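Local coordinates for ABC transporter substrate-binding protein (Staphylococcus aureus subsp. aureus NCTC 8325, PDB 3UN6), which binds zinc and probably serves as the ligand-binding component of an ABC-type importer whose natural substrate is not established, at residues P174-P178 / Y189-F195; Y41-T45 / K71-W75; Y281-T285 / Y318-R323. One frame throughout, in Å; residues are numbered along the deposited sequence.

Interaction 1 (P174-P178 / Y189-F195)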
# COMPACT_ATOMS: atom_id res chain seq x y z
N PRO A 174 -7.89 7.98 0.75
CA PRO A 174 -8.72 6.84 0.38
C PRO A 174 -10.16 6.94 0.91
O PRO A 174 -11.11 6.73 0.13
CB PRO A 174 -7.98 5.66 1.03
CG PRO A 174 -6.55 6.12 1.06
CD PRO A 174 -6.61 7.57 1.34
N ALA A 175 -10.32 7.30 2.20
CA ALA A 175 -11.65 7.41 2.83
C ALA A 175 -12.59 8.41 2.15
O ALA A 175 -13.81 8.34 2.32
CB ALA A 175 -11.51 7.77 4.33
N GLU A 176 -12.03 9.35 1.42
CA GLU A 176 -12.83 10.38 0.74
C GLU A 176 -13.30 9.96 -0.65
O GLU A 176 -14.14 10.64 -1.24
CB GLU A 176 -11.99 11.66 0.62
CG GLU A 176 -11.77 12.38 1.92
CD GLU A 176 -10.92 13.66 1.80
OE1 GLU A 176 -10.03 13.73 0.92
OE2 GLU A 176 -11.15 14.60 2.61
N MSE A 177 -12.79 8.85 -1.17
CA MSE A 177 -13.10 8.45 -2.54
C MSE A 177 -14.54 8.02 -2.80
O MSE A 177 -15.13 8.44 -3.80
CB MSE A 177 -12.08 7.43 -3.04
CG MSE A 177 -10.69 8.06 -3.21
SE MSE A 177 -9.41 6.75 -3.68
CE MSE A 177 -7.74 7.86 -3.57
N PRO A 178 -15.13 7.20 -1.91
CA PRO A 178 -16.53 6.79 -2.14
C PRO A 178 -17.50 7.96 -2.26
O PRO A 178 -18.34 7.97 -3.14
CB PRO A 178 -16.86 5.95 -0.91
CG PRO A 178 -15.57 5.37 -0.52
CD PRO A 178 -14.54 6.45 -0.79
N TYR A 189 -11.81 5.83 -9.44
CA TYR A 189 -10.64 5.94 -8.62
C TYR A 189 -9.91 4.63 -8.53
O TYR A 189 -10.42 3.57 -8.95
CB TYR A 189 -10.98 6.48 -7.22
CG TYR A 189 -11.95 5.66 -6.35
CD1 TYR A 189 -11.50 4.57 -5.59
CD2 TYR A 189 -13.28 6.04 -6.21
CE1 TYR A 189 -12.36 3.85 -4.78
CE2 TYR A 189 -14.15 5.34 -5.40
CZ TYR A 189 -13.69 4.24 -4.69
OH TYR A 189 -14.56 3.57 -3.88
N SER A 190 -8.67 4.71 -8.06
CA SER A 190 -7.87 3.54 -7.83
C SER A 190 -7.29 3.65 -6.42
O SER A 190 -6.77 4.69 -6.05
CB SER A 190 -6.78 3.45 -8.88
OG SER A 190 -6.05 2.26 -8.69
N VAL A 191 -7.35 2.56 -5.64
CA VAL A 191 -6.94 2.60 -4.25
C VAL A 191 -6.82 1.19 -3.71
O VAL A 191 -7.20 0.23 -4.39
CB VAL A 191 -7.99 3.35 -3.43
CG1 VAL A 191 -9.33 2.55 -3.43
CG2 VAL A 191 -7.49 3.63 -2.01
N ALA A 192 -6.23 1.06 -2.52
CA ALA A 192 -6.12 -0.24 -1.88
C ALA A 192 -7.47 -0.57 -1.27
O ALA A 192 -8.22 0.32 -0.87
CB ALA A 192 -5.06 -0.21 -0.78
N GLU A 193 -7.78 -1.85 -1.18
CA GLU A 193 -8.98 -2.24 -0.46
C GLU A 193 -8.71 -1.84 0.99
O GLU A 193 -7.55 -1.71 1.39
CB GLU A 193 -9.25 -3.72 -0.61
CG GLU A 193 -9.69 -4.11 -2.03
CD GLU A 193 -11.09 -3.57 -2.43
OE1 GLU A 193 -11.52 -2.51 -1.93
OE2 GLU A 193 -11.74 -4.21 -3.29
N PRO A 194 -9.77 -1.64 1.79
CA PRO A 194 -11.16 -1.85 1.50
C PRO A 194 -11.91 -0.68 0.87
O PRO A 194 -13.12 -0.74 0.79
CB PRO A 194 -11.73 -2.12 2.88
CG PRO A 194 -10.94 -1.20 3.76
CD PRO A 194 -9.59 -1.07 3.13
N PHE A 195 -11.20 0.32 0.36
CA PHE A 195 -11.88 1.51 -0.15
C PHE A 195 -12.60 1.35 -1.48
O PHE A 195 -13.41 2.20 -1.85
CB PHE A 195 -10.98 2.75 -0.02
CG PHE A 195 -10.71 3.08 1.42
CD1 PHE A 195 -11.73 3.66 2.20
CD2 PHE A 195 -9.55 2.66 2.03
CE1 PHE A 195 -11.55 3.91 3.56
CE2 PHE A 195 -9.34 2.91 3.42
CZ PHE A 195 -10.36 3.53 4.17
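M177, present as selenomethionine, lies across one face of the Y189 ring. Its CB stands over the middle of the ring, 3.6 Å from the centroid of Y189, a CH-pi contact only 7° off the normal. Further along the extended chain SE runs out obliquely past the rim, 3.6 Å from Y189 CD1, as a Met-aromatic contact, and then passes V191 CB at 3.7 Å. P174 CB sits off-centre over a face of F195, 3.5 Å from F195 CD2, with the A175 backbone over the same face; P174 CB also touches V191 CG2 at 3.7 Å. Y189 chi1 (61°) sets CG between backbone N and carbonyl carbon and turns the ring along its own segment, where Y189 OH donates to F195 O (2.7 Å) beside P178 CG. In the next shell, strand 188-192 is held by V119, M121 and G141, while I44 packs on F195. A beta-alpha-beta crossover through helix 177-182 joins strands 167-171 and 188-192, both parallel to strand 138-142 between them. No hydrogen bond joins the two segments: residues 174-178 are seated by apolar, aromatic and selenium contacts, and V191 carries this packing to about 4 Å from a bound zinc ion.

Interaction 2 (Y41-T45 / K71-W75); sequences YLPIT and KFNNW. With PO4 (phosphate ion), chain D.
Y41 and K71 form a parallel beta bridge where strands 36-41 and 66-71 run out into the loops beside the zinc site. F72 N donates to Y41 O at 2.9 Å in a fairly straight bond (153° at the hydrogen), and K71 CA gives a CA-H...O contact to the same oxygen. K71 also lies against the Y41 ring: its CA stands over one face, toward the rim, and its CB is 3.6 Å from Y41 OH. With CG anti to the backbone N (chi1 -173°), the lysine runs past the phenol, then bends at chi3. Its NZ thereby reaches O3 of a phosphate ion at 3.0 Å; that ion, probably from the crystallisation solution, is also bound by K266.

Both loops connect a strand to the helix that follows it, at the C-terminal edge of a mostly parallel sheet. P43 is the centre of an inverse gamma turn after strand 36-41, and N74 is the N-cap of helix 75-83, its ND2 also bonded to D77. L42 spreads its two methyls over the W75 indole: CD2 lies over the five-membered ring, 3.9 Å from its centroid, while CD1 approaches W75 CE3 of the six-membered ring. I44 CD1 comes at the indole's edge instead, 3.9 Å from W75 CZ2. The W75 side chain is about 4 Å from a bound zinc ion and from the side chain of the zinc ligand C221.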
# COMPACT_ATOMS: atom_id res chain seq x y z
N TYR A 41 0.62 3.82 9.81
CA TYR A 41 -0.15 3.16 8.78
C TYR A 41 -1.48 3.82 8.49
O TYR A 41 -2.00 4.62 9.30
CB TYR A 41 -0.48 1.72 9.23
CG TYR A 41 -1.54 1.66 10.31
CD1 TYR A 41 -1.22 1.93 11.64
CD2 TYR A 41 -2.86 1.35 10.00
CE1 TYR A 41 -2.19 1.89 12.63
CE2 TYR A 41 -3.84 1.32 10.99
CZ TYR A 41 -3.49 1.59 12.30
OH TYR A 41 -4.45 1.56 13.28
N LEU A 42 -2.02 3.45 7.33
CA LEU A 42 -3.39 3.75 6.94
C LEU A 42 -4.17 2.42 7.06
O LEU A 42 -3.56 1.33 6.82
CB LEU A 42 -3.48 4.31 5.53
CG LEU A 42 -3.42 5.84 5.35
CD1 LEU A 42 -2.01 6.43 5.65
CD2 LEU A 42 -3.87 6.18 3.90
N PRO A 43 -5.49 2.48 7.39
CA PRO A 43 -6.34 1.28 7.58
C PRO A 43 -6.80 0.63 6.25
O PRO A 43 -7.97 0.61 5.92
CB PRO A 43 -7.53 1.82 8.37
CG PRO A 43 -7.69 3.23 7.87
CD PRO A 43 -6.29 3.72 7.53
N ILE A 44 -5.82 0.09 5.53
CA ILE A 44 -6.03 -0.56 4.26
C ILE A 44 -5.42 -1.95 4.39
O ILE A 44 -4.61 -2.18 5.28
CB ILE A 44 -5.34 0.20 3.16
CG1 ILE A 44 -3.85 0.40 3.51
CG2 ILE A 44 -6.05 1.56 2.93
CD1 ILE A 44 -3.04 1.15 2.45
N THR A 45 -5.79 -2.87 3.51
CA THR A 45 -5.25 -4.24 3.58
C THR A 45 -3.74 -4.28 3.41
O THR A 45 -3.08 -5.24 3.85
CB THR A 45 -5.85 -5.18 2.52
OG1 THR A 45 -5.43 -4.77 1.21
CG2 THR A 45 -7.38 -5.22 2.61
N LYS A 71 -2.09 5.44 13.64
CA LYS A 71 -2.97 5.57 12.47
C LYS A 71 -3.07 6.96 11.85
O LYS A 71 -3.21 7.96 12.56
CB LYS A 71 -4.39 5.12 12.83
CG LYS A 71 -5.32 5.07 11.63
CD LYS A 71 -6.72 4.58 11.97
CE LYS A 71 -7.51 5.65 12.69
NZ LYS A 71 -8.92 5.19 12.86
N PHE A 72 -3.09 7.00 10.52
CA PHE A 72 -3.20 8.24 9.74
C PHE A 72 -4.34 8.06 8.75
O PHE A 72 -4.68 6.95 8.41
CB PHE A 72 -1.88 8.51 9.01
CG PHE A 72 -0.75 8.86 9.93
CD1 PHE A 72 0.10 7.88 10.42
CD2 PHE A 72 -0.58 10.16 10.36
CE1 PHE A 72 1.13 8.18 11.30
CE2 PHE A 72 0.44 10.49 11.25
CZ PHE A 72 1.31 9.48 11.72
N ASN A 73 -4.96 9.17 8.33
CA ASN A 73 -6.08 9.14 7.38
C ASN A 73 -5.65 9.46 5.95
O ASN A 73 -6.42 9.30 5.03
CB ASN A 73 -7.16 10.17 7.76
CG ASN A 73 -7.65 10.02 9.19
OD1 ASN A 73 -7.86 11.03 9.89
ND2 ASN A 73 -7.84 8.78 9.63
N ASN A 74 -4.43 9.96 5.78
CA ASN A 74 -3.91 10.34 4.47
C ASN A 74 -2.40 10.18 4.42
O ASN A 74 -1.73 10.18 5.46
CB ASN A 74 -4.25 11.79 4.15
CG ASN A 74 -3.69 12.76 5.18
OD1 ASN A 74 -2.59 13.29 5.03
ND2 ASN A 74 -4.42 12.94 6.27
N TRP A 75 -1.87 10.08 3.21
CA TRP A 75 -0.44 9.86 3.02
C TRP A 75 0.51 11.00 3.40
O TRP A 75 1.55 10.75 4.02
CB TRP A 75 -0.16 9.37 1.61
CG TRP A 75 -0.78 8.04 1.35
CD1 TRP A 75 -1.83 7.77 0.54
CD2 TRP A 75 -0.38 6.79 1.92
NE1 TRP A 75 -2.12 6.44 0.56
CE2 TRP A 75 -1.24 5.81 1.39
CE3 TRP A 75 0.63 6.41 2.80
CZ2 TRP A 75 -1.12 4.47 1.72
CZ3 TRP A 75 0.74 5.09 3.14
CH2 TRP A 75 -0.13 4.12 2.61
P PO4 D . -10.99 6.78 15.56
O1 PO4 D . -12.38 6.34 15.17
O2 PO4 D . -10.21 5.59 16.06
O3 PO4 D . -10.28 7.35 14.36
O4 PO4 D . -11.10 7.80 16.67

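Interaction 3 (Y281-T285 / Y318-R323); sequences YGDLT and YKEASR
The backbones of T285 and Y318 come within 6.8 Å (CA to CA) and those of D283 and R323 within 9.1 Å, without any main-chain bond between the segments, so side chains have to span the gap. Y318 does most of this. The trans chi1 (-171°) swings its ring off helix 316-320 toward the loop, where L284 N donates to Y318 OH at 2.8 Å, almost perfectly straight (172°). The hydroxyl donates in turn to a water lying in the ring plane, 2.5 Å from Y318 OH. That water gives a hydrogen to G282 O at 2.6 Å, so the phenol oxygen both accepts and donates, and its rotation is probably fixed by the pair of bonds. L284 C lies over one ring face, offset toward the rim, and T285 OG1 lies close to the ring carbon CE2.

D283 shapes the loop from within. Its OD1 takes T285 OG1 on the syn lone pair at 2.6 Å and also accepts from T285 N at 2.9 Å. The other oxygen, D283 OD2, faces R323 NH2 in a long salt bridge (3.7 Å), with the carboxylate and guanidinium planes 73° apart. Farther out, K245 from helix 234-250 forms a cation-pi contact with Y318 and hydrogen-bonds to the carbonyl oxygens of Y318 and A321, where its charge may favour the C-terminal end of the helix. H115 NE2 hydrogen-bonds D283 O. Helix 316-320, the last of the chain, packs on this loop through Y318. The oxygen of D283 accepting from the backbone N two residues on defines an Asx turn, here placed between strand 279-280 and helix 288-300.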
# COMPACT_ATOMS: atom_id res chain seq x y z
N TYR A 281 -0.43 -12.29 1.09
CA TYR A 281 0.75 -11.94 1.87
C TYR A 281 1.85 -13.00 1.62
O TYR A 281 2.37 -13.07 0.52
CB TYR A 281 0.36 -11.78 3.34
CG TYR A 281 -0.71 -10.72 3.54
CD1 TYR A 281 -0.37 -9.40 3.79
CD2 TYR A 281 -2.06 -11.04 3.42
CE1 TYR A 281 -1.34 -8.43 3.94
CE2 TYR A 281 -3.04 -10.08 3.57
CZ TYR A 281 -2.68 -8.77 3.83
OH TYR A 281 -3.64 -7.78 3.96
N GLY A 282 2.22 -13.79 2.61
CA GLY A 282 3.25 -14.83 2.41
C GLY A 282 4.67 -14.30 2.36
O GLY A 282 5.15 -13.65 3.30
N ASP A 283 5.37 -14.61 1.27
CA ASP A 283 6.74 -14.17 1.08
C ASP A 283 6.71 -12.69 0.76
O ASP A 283 6.22 -12.29 -0.30
CB ASP A 283 7.39 -14.97 -0.05
CG ASP A 283 8.84 -14.57 -0.31
OD1 ASP A 283 9.31 -13.54 0.22
OD2 ASP A 283 9.49 -15.30 -1.06
N LEU A 284 7.21 -11.88 1.69
CA LEU A 284 7.19 -10.45 1.52
C LEU A 284 8.58 -9.87 1.17
O LEU A 284 8.86 -8.70 1.43
CB LEU A 284 6.60 -9.79 2.79
CG LEU A 284 5.16 -10.18 3.14
CD1 LEU A 284 4.72 -9.53 4.47
CD2 LEU A 284 4.19 -9.79 2.03
N THR A 285 9.43 -10.69 0.56
CA THR A 285 10.74 -10.21 0.09
C THR A 285 10.53 -9.13 -0.97
O THR A 285 9.69 -9.30 -1.87
CB THR A 285 11.50 -11.34 -0.58
OG1 THR A 285 11.70 -12.41 0.34
CG2 THR A 285 12.90 -10.87 -1.11
N TYR A 318 15.01 -9.20 6.40
CA TYR A 318 13.97 -10.14 6.05
C TYR A 318 14.56 -11.47 5.60
O TYR A 318 14.02 -12.52 5.93
CB TYR A 318 13.05 -9.56 4.97
CG TYR A 318 11.83 -10.40 4.71
CD1 TYR A 318 10.67 -10.22 5.46
CD2 TYR A 318 11.85 -11.39 3.75
CE1 TYR A 318 9.57 -10.99 5.25
CE2 TYR A 318 10.72 -12.18 3.52
CZ TYR A 318 9.59 -11.97 4.27
OH TYR A 318 8.47 -12.75 4.08
N LYS A 319 15.66 -11.43 4.86
CA LYS A 319 16.30 -12.66 4.40
C LYS A 319 16.85 -13.47 5.57
O LYS A 319 16.67 -14.68 5.62
CB LYS A 319 17.44 -12.34 3.41
CG LYS A 319 18.34 -13.52 3.14
CD LYS A 319 19.48 -13.14 2.24
CE LYS A 319 20.41 -14.32 2.01
NZ LYS A 319 21.51 -13.98 1.05
N GLU A 320 17.50 -12.81 6.52
CA GLU A 320 18.08 -13.51 7.68
C GLU A 320 17.02 -14.01 8.65
O GLU A 320 17.26 -14.97 9.37
CB GLU A 320 19.05 -12.62 8.44
CG GLU A 320 20.26 -12.19 7.65
CD GLU A 320 21.14 -11.24 8.44
OE1 GLU A 320 21.05 -11.24 9.69
OE2 GLU A 320 21.93 -10.50 7.80
N ALA A 321 15.87 -13.35 8.69
CA ALA A 321 14.79 -13.75 9.59
C ALA A 321 14.32 -15.14 9.16
O ALA A 321 14.21 -15.42 7.96
CB ALA A 321 13.63 -12.77 9.54
N SER A 322 14.07 -16.00 10.14
CA SER A 322 13.59 -17.34 9.85
C SER A 322 12.09 -17.33 9.49
O SER A 322 11.33 -16.47 9.91
CB SER A 322 13.82 -18.27 11.05
OG SER A 322 13.05 -17.85 12.17
N ARG A 323 11.69 -18.30 8.68
CA ARG A 323 10.29 -18.44 8.30
C ARG A 323 9.47 -19.00 9.47
O ARG A 323 8.33 -18.58 9.70
CB ARG A 323 10.16 -19.38 7.09
CG ARG A 323 10.70 -18.81 5.79
CD ARG A 323 10.16 -19.57 4.60
NE ARG A 323 10.30 -18.81 3.36
CZ ARG A 323 9.58 -19.03 2.26
NH1 ARG A 323 8.64 -19.97 2.24
NH2 ARG A 323 9.77 -18.28 1.19
O HOH W 1 6.40 -12.87 5.45

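In the fold
From the N terminus, interaction 2 comes first, closing the excursion from strand 36-41 through helix 48-58 to strand 66-71. Interaction 1 follows, closing the short passage through helix 177-182 in the other sheet, and interaction 3 brings the chain's end back to the loop after strand 279-280. The three are in series: none encloses or crosses another. T45 N probably bonds E193 O, joining interactions 2 and 1 and hence the two sheets near the zinc ions, consistent with the two-lobed periplasmic-binding-protein fold around a ligand cleft, while T45 O probably bonds Y281 OH of interaction 3. Interactions 1 and 3 do not touch; their centres lie about 28 Å apart, on opposite sides of the chain's centre.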